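Local coordinates for protein halogenase (Chondromyces crocatus, PDB 3E1T) that acts as an FAD-dependent halogenase that probably installs chlorine during the biosynthesis of the myxobacterial metabolite chondrochloren, at residues R38-R43 and V128-E133; P74-G79 and F92-H97; F186-A191 and S237-E242. One frame throughout, in Å; residues are numbered along the deposited sequence.

Contact 1: residues R38-R43 and V128-E133; sequences REAFPR and VRERHE. With FAD (flavin-adenine dinucleotide), chain C.
The ring of Phe41 and the carboxylate of Glu130 have planes 39° apart, and the two side chains cross at about a right angle. Glu130 OE2 lies 3.6 Å from Phe41 CB. At the edge of the Phe41 ring, near its plane, is the ribose hydroxyl FAD O3B. Phe41 CZ in turn sits over one face of the Arg43 guanidinium. That guanidinium turns its edge to O3B, which accepts from Arg43 NE at 3.1 Å and from Arg43 NH2 at 3.0 Å. The Arg38 guanidinium has Glu39 CG over one face and FAD N9A at its edge.

Glu130 OE1 accepts from Phe41 N at 2.7 Å, with the donor well above the carboxylate plane. Its other oxygen forms a salt bridge with Arg119. A weak but straight bond joins Arg131 N to Glu39 O at 3.3 Å. Arg38 has CG trans to its own N (chi1 173°) and runs alongside Glu133, CD to OE2 4.0 Å. The Glu133 carboxylate pairs with Arg173 instead. Arg38 then bends at chi3 and brings NH2 to 3.0 Å from FAD O2B.

Arg38, Glu39, Arg43, His132 and Glu133 belong to the FAD pocket, at its adenosine end. The loop after strand 33-36 runs nearly antiparallel to the turn between strands 127-129 and 133-140. Helix 110-123 packs against Phe41, and its Asp114 forms a salt bridge with Arg43.

Contact 2: residues P74-G79 and F92-H97; sequences PIKRGG and FGFTRH
Phe92 pairs with Gly79 through two backbone bonds, Phe92 N to Gly79 O at 2.9 Å and Gly79 N to Phe92 O at 3.1 Å. Its CG stands between the backbone N and the carbonyl carbon (chi1 71°), which folds the ring back over the neighbouring strand. Gly79 N lies 3.2 Å above one ring face, toward the rim, and Gly78 C lies over the same ring. With no side chain on Gly79, the ring can come this close.

Gly93 faces Gly78 in a non-hydrogen-bonded pair, CA to CA 4.2 Å. Gly93 CA also makes a C-H contact with Arg77 O.

Phe94 N donates to Arg77 O at 3.1 Å. The Phe94 ring receives Gly78 CA over one face, a CH-pi contact 4.3 Å from the centroid. Lys76 O lies at the ring edge, near its plane. Lys76 CE touches Phe94 CZ at 4.0 Å, while its amine continues to Ser49 OG and Leu50 O.

Thr95 N donates to a water that also bonds Arg77 O. Thr95 OG1 reaches forward to His97 O at 2.6 Å.

The contact belongs to the antiparallel beta hairpin of strands 75-82 and 90-93, part of a large mixed sheet.

Contact 3: residues F186-A191 and S237-E242; sequences FFQNVA and SREAAE
Val190 packs its two methyls against the short, weakly bonded helix 238-241. Its CG2 stands between the backbone N and the carbonyl carbon (chi1 -60° for CG1) and meets Ala241 CB at 3.4 Å, a tight carbon contact. CG1 lies 3.6 Å from Arg238 CA.

Gln188 bonds the first residues of this helix twice. Its backbone O accepts from Arg238 N at 3.1 Å. Its side chain leaves with CG trans to N (chi1 -157°) and stays extended; this carries NE2 across to Glu239 OE2 at 3.3 Å. The carboxylate is met on its syn side, and the oxygen lies close to the amide plane. Glu239 bends at chi2 to present that oxygen. On the way, Gln188 CG rests 3.8 Å from Arg238 CD. With an alanine in place of Gln188, Glu239 OE2 would probably lose its amide partner and the Arg238 methylenes part of their cover.

The Arg238 chain is extended from CG to NE and leads away to a salt bridge with Asp285. Ser237 is the N-cap: its OG accepts from Ala240 N at 2.9 Å.

Asn189 and Ser237 form an antiparallel bridge between the start of strand 189-197 and the end of strand 229-237. Strand 281-284 touches Val190, Arg238 and Ala241. Phe376 of helix 375-378 touches Ser237, and helix 340-368 packs on Phe186 and Phe187.

In the fold
The three contacts are spread along the bound FAD and do not touch one another. Contact 1 lines the adenosine end. Contacts 2 and 3 lie nearer the flavin end. In contact 3, Ala191 touches the cofactor at its dimethylbenzene side. In contact 2, the side chain of Lys76 is about 6 Å from FAD, on the pyrimidine side. The centre of contact 1 is 34 Å from that of contact 2 and 31 Å from that of contact 3. Contacts 2 and 3 reach the same mixed sheet, with centres 30 Å apart and nearest atoms about 16 Å apart. Along the chain, contact 2 is nested within the loop closed by contact 1, and contact 3 follows.

Contact 1: residues R38-R43 and V128-E133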
loop_
_atom_site.group_PDB
_atom_site.type_symbol
_atom_site.label_atom_id
_atom_site.label_comp_id
_atom_site.label_asym_id
_atom_site.label_seq_id
_atom_site.Cartn_x
_atom_site.Cartn_y
_atom_site.Cartn_z
ATOM N N ARG A 38 12.839 -2.154 -14.397
ATOM C CA ARG A 38 13.935 -1.199 -14.551
ATOM C C ARG A 38 15.215 -1.633 -13.820
ATOM O O ARG A 38 16.327 -1.435 -14.321
ATOM C CB ARG A 38 13.451 0.187 -14.085
ATOM C CG ARG A 38 14.490 1.292 -14.003
ATOM C CD ARG A 38 13.886 2.553 -13.363
ATOM N NE ARG A 38 13.192 2.229 -12.114
ATOM C CZ ARG A 38 13.710 2.352 -10.890
ATOM N NH1 ARG A 38 14.947 2.817 -10.711
ATOM N NH2 ARG A 38 12.988 2.002 -9.832
ATOM N N GLU A 39 15.037 -2.240 -12.647
ATOM C CA GLU A 39 16.141 -2.625 -11.770
ATOM C C GLU A 39 16.558 -4.071 -12.025
ATOM O O GLU A 39 15.838 -4.835 -12.675
ATOM C CB GLU A 39 15.725 -2.471 -10.294
ATOM C CG GLU A 39 15.552 -1.020 -9.798
ATOM C CD GLU A 39 16.557 -0.612 -8.705
ATOM O OE1 GLU A 39 16.113 -0.090 -7.651
ATOM O OE2 GLU A 39 17.785 -0.813 -8.888
ATOM N N ALA A 40 17.730 -4.427 -11.510
ATOM C CA ALA A 40 18.157 -5.820 -11.419
ATOM C C ALA A 40 17.830 -6.314 -10.014
ATOM O O ALA A 40 18.222 -5.694 -9.020
ATOM C CB ALA A 40 19.666 -5.949 -11.713
ATOM N N PHE A 41 17.085 -7.410 -9.935
ATOM C CA PHE A 41 16.707 -7.986 -8.655
ATOM C C PHE A 41 17.857 -8.799 -8.065
ATOM O O PHE A 41 18.702 -9.306 -8.813
ATOM C CB PHE A 41 15.435 -8.826 -8.799
ATOM C CG PHE A 41 14.164 -8.015 -8.766
ATOM C CD1 PHE A 41 14.164 -6.665 -9.107
ATOM C CD2 PHE A 41 12.961 -8.607 -8.417
ATOM C CE1 PHE A 41 12.981 -5.918 -9.084
ATOM C CE2 PHE A 41 11.782 -7.867 -8.389
ATOM C CZ PHE A 41 11.796 -6.523 -8.723
ATOM N N PRO A 42 17.915 -8.903 -6.720
ATOM C CA PRO A 42 17.006 -8.280 -5.750
ATOM C C PRO A 42 17.340 -6.808 -5.497
ATOM O O PRO A 42 18.505 -6.409 -5.616
ATOM C CB PRO A 42 17.233 -9.109 -4.486
ATOM C CG PRO A 42 18.648 -9.560 -4.581
ATOM C CD PRO A 42 18.950 -9.723 -6.055
ATOM N N ARG A 43 16.318 -6.013 -5.160
ATOM C CA ARG A 43 16.501 -4.578 -4.882
ATOM C C ARG A 43 15.650 -4.103 -3.697
ATOM O O ARG A 43 14.546 -4.610 -3.478
ATOM C CB ARG A 43 16.194 -3.742 -6.138
ATOM C CG ARG A 43 14.769 -3.897 -6.708
ATOM C CD ARG A 43 13.800 -2.782 -6.236
ATOM N NE ARG A 43 12.419 -3.043 -6.663
ATOM C CZ ARG A 43 11.565 -3.810 -5.992
ATOM N NH1 ARG A 43 11.942 -4.402 -4.856
ATOM N NH2 ARG A 43 10.333 -3.997 -6.459
ATOM N N VAL A 128 10.056 -12.407 -18.171
ATOM C CA VAL A 128 10.494 -11.239 -17.399
ATOM C C VAL A 128 11.904 -10.813 -17.790
ATOM O O VAL A 128 12.788 -11.644 -18.001
ATOM C CB VAL A 128 10.305 -11.377 -15.835
ATOM C CG1 VAL A 128 9.398 -12.539 -15.479
ATOM C CG2 VAL A 128 11.634 -11.463 -15.090
ATOM N N ARG A 129 12.097 -9.508 -17.907
ATOM C CA ARG A 129 13.375 -8.960 -18.323
ATOM C C ARG A 129 13.751 -7.780 -17.447
ATOM O O ARG A 129 13.102 -6.729 -17.494
ATOM C CB ARG A 129 13.320 -8.572 -19.806
ATOM C CG ARG A 129 13.487 -9.776 -20.725
ATOM C CD ARG A 129 12.533 -9.755 -21.899
ATOM N NE ARG A 129 13.016 -8.898 -22.972
ATOM C CZ ARG A 129 12.636 -8.987 -24.244
ATOM N NH1 ARG A 129 11.755 -9.911 -24.632
ATOM N NH2 ARG A 129 13.147 -8.143 -25.129
ATOM N N GLU A 130 14.785 -7.978 -16.629
ATOM C CA GLU A 130 15.309 -6.939 -15.752
ATOM C C GLU A 130 16.197 -5.990 -16.546
ATOM O O GLU A 130 16.445 -6.225 -17.730
ATOM C CB GLU A 130 16.058 -7.565 -14.572
ATOM C CG GLU A 130 15.141 -8.309 -13.607
ATOM C CD GLU A 130 15.888 -9.172 -12.598
ATOM O OE1 GLU A 130 17.044 -8.860 -12.247
ATOM O OE2 GLU A 130 15.300 -10.172 -12.141
ATOM N N ARG A 131 16.664 -4.923 -15.896
ATOM C CA ARG A 131 17.456 -3.856 -16.537
ATOM C C ARG A 131 16.783 -3.204 -17.758
ATOM O O ARG A 131 17.459 -2.607 -18.610
ATOM C CB ARG A 131 18.878 -4.337 -16.894
ATOM C CG ARG A 131 19.797 -4.625 -15.703
ATOM C CD ARG A 131 19.670 -3.584 -14.584
ATOM N NE ARG A 131 20.041 -2.232 -15.005
ATOM C CZ ARG A 131 21.142 -1.596 -14.614
ATOM N NH1 ARG A 131 21.998 -2.181 -13.780
ATOM N NH2 ARG A 131 21.386 -0.367 -15.056
ATOM N N HIS A 132 15.456 -3.316 -17.826
ATOM C CA HIS A 132 14.663 -2.779 -18.925
ATOM C C HIS A 132 13.715 -1.687 -18.421
ATOM O O HIS A 132 12.753 -1.975 -17.688
ATOM C CB HIS A 132 13.861 -3.900 -19.595
ATOM C CG HIS A 132 14.680 -4.832 -20.446
ATOM N ND1 HIS A 132 14.285 -5.222 -21.709
ATOM C CD2 HIS A 132 15.856 -5.464 -20.210
ATOM C CE1 HIS A 132 15.181 -6.052 -22.214
ATOM N NE2 HIS A 132 16.145 -6.215 -21.325
ATOM N N GLU A 133 13.981 -0.440 -18.816
ATOM C CA GLU A 133 13.161 0.704 -18.406
ATOM C C GLU A 133 12.177 1.155 -19.486
ATOM O O GLU A 133 12.586 1.586 -20.563
ATOM C CB GLU A 133 14.049 1.878 -17.978
ATOM C CG GLU A 133 13.275 3.128 -17.578
ATOM C CD GLU A 133 14.155 4.261 -17.067
ATOM O OE1 GLU A 133 15.373 4.282 -17.363
ATOM O OE2 GLU A 133 13.614 5.148 -16.375
HETATM P PA FAD C . 6.554 -1.096 -6.368
HETATM O O1A FAD C . 6.787 -2.032 -5.211
HETATM O O2A FAD C . 7.034 0.299 -6.160
HETATM O O5B FAD C . 7.322 -1.719 -7.646
HETATM C C5B FAD C . 7.252 -1.105 -8.923
HETATM C C4B FAD C . 8.416 -1.597 -9.788
HETATM O O4B FAD C . 8.446 -0.920 -11.029
HETATM C C3B FAD C . 9.757 -1.326 -9.114
HETATM O O3B FAD C . 10.454 -2.549 -9.032
HETATM C C2B FAD C . 10.481 -0.370 -10.039
HETATM O O2B FAD C . 11.834 -0.716 -10.131
HETATM C C1B FAD C . 9.770 -0.587 -11.362
HETATM N N9A FAD C . 9.745 0.575 -12.269
HETATM C C8A FAD C . 9.605 1.907 -11.968
HETATM N N7A FAD C . 9.615 2.599 -13.131
HETATM C C5A FAD C . 9.743 1.733 -14.165
HETATM C C6A FAD C . 9.820 1.890 -15.558
HETATM N N6A FAD C . 9.896 3.102 -16.123
HETATM N N1A FAD C . 9.950 0.772 -16.347
HETATM C C2A FAD C . 10.041 -0.481 -15.797
HETATM N N3A FAD C . 9.978 -0.620 -14.427
HETATM C C4A FAD C . 9.825 0.460 -13.629
HETATM N N1 FAD C . 2.907 -1.551 2.255
HETATM C C2 FAD C . 2.693 -2.683 2.990
HETATM O O2 FAD C . 2.040 -3.590 2.480
HETATM N N3 FAD C . 3.197 -2.766 4.277
HETATM C C4 FAD C . 3.930 -1.718 4.824
HETATM O O4 FAD C . 4.399 -1.797 5.961
HETATM C C4X FAD C . 4.133 -0.563 4.078
HETATM N N5 FAD C . 4.855 0.500 4.586
HETATM C C5X FAD C . 5.050 1.632 3.818
HETATM C C6 FAD C . 5.771 2.718 4.324
HETATM C C7 FAD C . 5.961 3.864 3.536
HETATM C C7M FAD C . 6.541 5.097 4.171
HETATM C C8 FAD C . 5.427 3.929 2.243
HETATM C C8M FAD C . 5.431 5.211 1.443
HETATM C C9 FAD C . 4.722 2.840 1.743
HETATM C C9A FAD C . 4.525 1.692 2.521
HETATM N N10 FAD C . 3.824 0.624 1.995
HETATM C C10 FAD C . 3.618 -0.497 2.772
HETATM C "C1'" FAD C . 3.351 0.638 0.552
HETATM C "C2'" FAD C . 4.200 -0.215 -0.398
HETATM O "O2'" FAD C . 5.489 0.361 -0.463
HETATM C "C3'" FAD C . 3.593 -0.239 -1.809
HETATM O "O3'" FAD C . 2.183 -0.220 -1.749
HETATM C "C4'" FAD C . 3.954 -1.466 -2.646
HETATM O "O4'" FAD C . 5.352 -1.514 -2.830
HETATM C "C5'" FAD C . 3.266 -1.368 -4.008
HETATM O "O5'" FAD C . 3.834 -2.296 -4.890
HETATM P P FAD C . 3.846 -2.040 -6.476
HETATM O O1P FAD C . 4.022 -3.368 -7.181
HETATM O O2P FAD C . 2.572 -1.390 -6.915
HETATM O O3P FAD C . 5.009 -0.988 -6.727
HETATM O O HOH W 1 17.768 -11.014 -10.700
#

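Contact 2: residues P74-G79 and F92-H97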
loop_
_atom_site.group_PDB
_atom_site.type_symbol
_atom_site.label_atom_id
_atom_site.label_comp_id
_atom_site.label_asym_id
_atom_site.label_seq_id
_atom_site.Cartn_x
_atom_site.Cartn_y
_atom_site.Cartn_z
ATOM N N PRO A 74 9.760 -13.364 9.844
ATOM C CA PRO A 74 9.005 -13.310 11.096
ATOM C C PRO A 74 7.501 -13.408 10.880
ATOM O O PRO A 74 6.976 -12.839 9.920
ATOM C CB PRO A 74 9.365 -11.935 11.659
ATOM C CG PRO A 74 10.732 -11.690 11.157
ATOM C CD PRO A 74 10.751 -12.277 9.763
ATOM N N ILE A 75 6.825 -14.123 11.775
ATOM C CA ILE A 75 5.391 -14.389 11.663
ATOM C C ILE A 75 4.608 -13.309 12.389
ATOM O O ILE A 75 4.767 -13.122 13.596
ATOM C CB ILE A 75 5.009 -15.787 12.237
ATOM C CG1 ILE A 75 5.645 -16.908 11.407
ATOM C CG2 ILE A 75 3.480 -15.973 12.326
ATOM C CD1 ILE A 75 7.081 -17.237 11.819
ATOM N N LYS A 76 3.756 -12.610 11.641
ATOM C CA LYS A 76 2.989 -11.485 12.169
ATOM C C LYS A 76 1.561 -11.915 12.505
ATOM O O LYS A 76 0.767 -12.236 11.616
ATOM C CB LYS A 76 3.006 -10.341 11.148
ATOM C CG LYS A 76 2.151 -9.138 11.490
ATOM C CD LYS A 76 1.939 -8.296 10.234
ATOM C CE LYS A 76 1.183 -7.034 10.562
ATOM N NZ LYS A 76 1.027 -6.174 9.356
ATOM N N ARG A 77 1.236 -11.908 13.795
ATOM C CA ARG A 77 -0.077 -12.347 14.274
ATOM C C ARG A 77 -1.065 -11.198 14.407
ATOM O O ARG A 77 -2.272 -11.408 14.565
ATOM C CB ARG A 77 0.063 -13.056 15.625
ATOM C CG ARG A 77 0.922 -14.310 15.598
ATOM C CD ARG A 77 0.125 -15.546 15.208
ATOM N NE ARG A 77 0.964 -16.745 15.269
ATOM C CZ ARG A 77 0.608 -17.941 14.804
ATOM N NH1 ARG A 77 -0.584 -18.115 14.236
ATOM N NH2 ARG A 77 1.451 -18.964 14.902
ATOM N N GLY A 78 -0.545 -9.983 14.350
ATOM C CA GLY A 78 -1.350 -8.778 14.522
ATOM C C GLY A 78 -0.406 -7.637 14.805
ATOM O O GLY A 78 0.747 -7.643 14.353
ATOM N N GLY A 79 -0.873 -6.664 15.576
ATOM C CA GLY A 79 -0.034 -5.523 15.905
ATOM C C GLY A 79 -0.310 -4.889 17.251
ATOM O O GLY A 79 -1.363 -5.098 17.865
ATOM N N PHE A 92 -4.024 -5.960 18.625
ATOM C CA PHE A 92 -5.074 -6.629 17.865
ATOM C C PHE A 92 -4.481 -7.904 17.288
ATOM O O PHE A 92 -3.265 -8.005 17.108
ATOM C CB PHE A 92 -5.632 -5.717 16.754
ATOM C CG PHE A 92 -4.676 -5.495 15.603
ATOM C CD1 PHE A 92 -4.659 -6.360 14.519
ATOM C CD2 PHE A 92 -3.783 -4.429 15.618
ATOM C CE1 PHE A 92 -3.769 -6.162 13.462
ATOM C CE2 PHE A 92 -2.889 -4.225 14.560
ATOM C CZ PHE A 92 -2.888 -5.096 13.484
ATOM N N GLY A 93 -5.338 -8.874 17.010
ATOM C CA GLY A 93 -4.925 -10.109 16.356
ATOM C C GLY A 93 -5.806 -10.334 15.146
ATOM O O GLY A 93 -6.967 -9.930 15.141
ATOM N N PHE A 94 -5.263 -10.966 14.113
ATOM C CA PHE A 94 -6.039 -11.216 12.904
ATOM C C PHE A 94 -7.163 -12.222 13.166
ATOM O O PHE A 94 -8.256 -12.097 12.609
ATOM C CB PHE A 94 -5.139 -11.660 11.746
ATOM C CG PHE A 94 -4.193 -10.587 11.261
ATOM C CD1 PHE A 94 -4.675 -9.354 10.820
ATOM C CD2 PHE A 94 -2.822 -10.816 11.226
ATOM C CE1 PHE A 94 -3.803 -8.364 10.363
ATOM C CE2 PHE A 94 -1.944 -9.837 10.770
ATOM C CZ PHE A 94 -2.438 -8.606 10.340
ATOM N N THR A 95 -6.900 -13.196 14.037
ATOM C CA THR A 95 -7.899 -14.207 14.402
ATOM C C THR A 95 -7.816 -14.572 15.878
ATOM O O THR A 95 -6.745 -14.495 16.492
ATOM C CB THR A 95 -7.696 -15.510 13.624
ATOM O OG1 THR A 95 -6.330 -15.913 13.749
ATOM C CG2 THR A 95 -8.066 -15.344 12.147
ATOM N N ARG A 96 -8.956 -15.002 16.420
ATOM C CA ARG A 96 -9.090 -15.404 17.823
ATOM C C ARG A 96 -8.147 -16.548 18.217
ATOM O O ARG A 96 -7.595 -16.549 19.324
ATOM C CB ARG A 96 -10.557 -15.752 18.142
ATOM C CG ARG A 96 -11.472 -14.521 18.344
ATOM C CD ARG A 96 -11.762 -13.771 17.033
ATOM N NE ARG A 96 -11.824 -12.316 17.215
ATOM C CZ ARG A 96 -10.787 -11.484 17.098
ATOM N NH1 ARG A 96 -9.576 -11.939 16.792
ATOM N NH2 ARG A 96 -10.964 -10.185 17.290
ATOM N N HIS A 97 -7.967 -17.508 17.308
ATOM C CA HIS A 97 -7.019 -18.609 17.512
ATOM C C HIS A 97 -5.817 -18.446 16.580
ATOM O O HIS A 97 -5.939 -17.829 15.517
ATOM C CB HIS A 97 -7.697 -19.964 17.284
ATOM C CG HIS A 97 -8.826 -20.239 18.226
ATOM N ND1 HIS A 97 -8.660 -20.943 19.401
ATOM C CD2 HIS A 97 -10.136 -19.901 18.171
ATOM C CE1 HIS A 97 -9.821 -21.028 20.027
ATOM N NE2 HIS A 97 -10.734 -20.405 19.302
HETATM O O HOH W 2 -3.979 -14.037 14.716
#

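Contact 3: residues F186-A191 and S237-E242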
loop_
_atom_site.group_PDB
_atom_site.type_symbol
_atom_site.label_atom_id
_atom_site.label_comp_id
_atom_site.label_asym_id
_atom_site.label_seq_id
_atom_site.Cartn_x
_atom_site.Cartn_y
_atom_site.Cartn_z
ATOM N N PHE A 186 -5.475 15.212 3.497
ATOM C CA PHE A 186 -5.441 14.652 4.847
ATOM C C PHE A 186 -4.109 13.991 5.174
ATOM O O PHE A 186 -3.517 14.276 6.203
ATOM C CB PHE A 186 -6.577 13.651 5.059
ATOM C CG PHE A 186 -6.764 13.256 6.507
ATOM C CD1 PHE A 186 -7.531 14.046 7.357
ATOM C CD2 PHE A 186 -6.143 12.118 7.021
ATOM C CE1 PHE A 186 -7.689 13.697 8.704
ATOM C CE2 PHE A 186 -6.282 11.759 8.359
ATOM C CZ PHE A 186 -7.066 12.554 9.205
ATOM N N PHE A 187 -3.665 13.078 4.308
ATOM C CA PHE A 187 -2.439 12.326 4.531
ATOM C C PHE A 187 -1.229 13.057 3.947
ATOM O O PHE A 187 -0.451 12.493 3.179
ATOM C CB PHE A 187 -2.577 10.905 3.959
ATOM C CG PHE A 187 -3.721 10.120 4.562
ATOM C CD1 PHE A 187 -3.606 9.562 5.831
ATOM C CD2 PHE A 187 -4.913 9.978 3.879
ATOM C CE1 PHE A 187 -4.661 8.855 6.400
ATOM C CE2 PHE A 187 -5.970 9.262 4.426
ATOM C CZ PHE A 187 -5.827 8.685 5.697
ATOM N N GLN A 188 -1.074 14.316 4.344
ATOM C CA GLN A 188 0.005 15.172 3.867
ATOM C C GLN A 188 1.208 14.980 4.782
ATOM O O GLN A 188 1.579 15.872 5.559
ATOM C CB GLN A 188 -0.467 16.625 3.869
ATOM C CG GLN A 188 0.285 17.549 2.928
ATOM C CD GLN A 188 -0.458 18.860 2.713
ATOM O OE1 GLN A 188 -1.578 18.873 2.190
ATOM N NE2 GLN A 188 0.150 19.966 3.140
ATOM N N ASN A 189 1.799 13.790 4.684
ATOM C CA ASN A 189 2.823 13.338 5.606
ATOM C C ASN A 189 4.089 12.976 4.843
ATOM O O ASN A 189 4.042 12.731 3.631
ATOM C CB ASN A 189 2.351 12.093 6.373
ATOM C CG ASN A 189 0.949 12.227 6.956
ATOM O OD1 ASN A 189 0.234 11.226 7.101
ATOM N ND2 ASN A 189 0.558 13.446 7.318
ATOM N N VAL A 190 5.213 12.961 5.557
ATOM C CA VAL A 190 6.466 12.455 5.034
ATOM C C VAL A 190 6.978 11.363 5.972
ATOM O O VAL A 190 6.899 11.501 7.198
ATOM C CB VAL A 190 7.523 13.572 4.874
ATOM C CG1 VAL A 190 7.023 14.635 3.913
ATOM C CG2 VAL A 190 7.837 14.199 6.217
ATOM N N ALA A 191 7.453 10.263 5.401
ATOM C CA ALA A 191 8.076 9.204 6.201
ATOM C C ALA A 191 9.598 9.304 6.102
ATOM O O ALA A 191 10.148 9.557 5.029
ATOM C CB ALA A 191 7.608 7.849 5.762
ATOM N N SER A 237 4.738 15.489 9.664
ATOM C CA SER A 237 4.118 16.429 8.739
ATOM C C SER A 237 5.035 16.763 7.566
ATOM O O SER A 237 6.250 16.886 7.726
ATOM C CB SER A 237 3.711 17.722 9.456
ATOM O OG SER A 237 4.816 18.618 9.523
ATOM N N ARG A 238 4.428 16.926 6.391
ATOM C CA ARG A 238 5.121 17.423 5.204
ATOM C C ARG A 238 5.895 18.714 5.495
ATOM O O ARG A 238 6.980 18.926 4.959
ATOM C CB ARG A 238 4.124 17.651 4.059
ATOM C CG ARG A 238 4.794 17.818 2.698
ATOM C CD ARG A 238 3.819 18.211 1.575
ATOM N NE ARG A 238 4.456 18.023 0.270
ATOM C CZ ARG A 238 5.246 18.919 -0.321
ATOM N NH1 ARG A 238 5.490 20.088 0.259
ATOM N NH2 ARG A 238 5.793 18.649 -1.498
ATOM N N GLU A 239 5.329 19.567 6.346
ATOM C CA GLU A 239 5.955 20.848 6.722
ATOM C C GLU A 239 7.259 20.661 7.499
ATOM O O GLU A 239 8.213 21.423 7.322
ATOM C CB GLU A 239 4.981 21.708 7.533
ATOM C CG GLU A 239 3.777 22.207 6.742
ATOM C CD GLU A 239 2.866 21.079 6.282
ATOM O OE1 GLU A 239 2.375 20.317 7.149
ATOM O OE2 GLU A 239 2.647 20.954 5.051
ATOM N N ALA A 240 7.295 19.638 8.349
ATOM C CA ALA A 240 8.490 19.306 9.129
ATOM C C ALA A 240 9.647 18.868 8.241
ATOM O O ALA A 240 10.801 19.157 8.545
ATOM C CB ALA A 240 8.177 18.226 10.151
ATOM N N ALA A 241 9.325 18.187 7.144
ATOM C CA ALA A 241 10.328 17.670 6.211
ATOM C C ALA A 241 11.198 18.761 5.608
ATOM O O ALA A 241 12.397 18.565 5.410
ATOM C CB ALA A 241 9.666 16.877 5.103
ATOM N N GLU A 242 10.585 19.906 5.322
ATOM C CA GLU A 242 11.274 21.020 4.670
ATOM C C GLU A 242 12.309 21.664 5.598
ATOM O O GLU A 242 12.840 22.741 5.305
ATOM C CB GLU A 242 10.258 22.060 4.170
ATOM C CG GLU A 242 9.123 21.486 3.320
ATOM C CD GLU A 242 8.059 22.521 2.980
ATOM O OE1 GLU A 242 6.852 22.202 3.121
ATOM O OE2 GLU A 242 8.427 23.652 2.574
#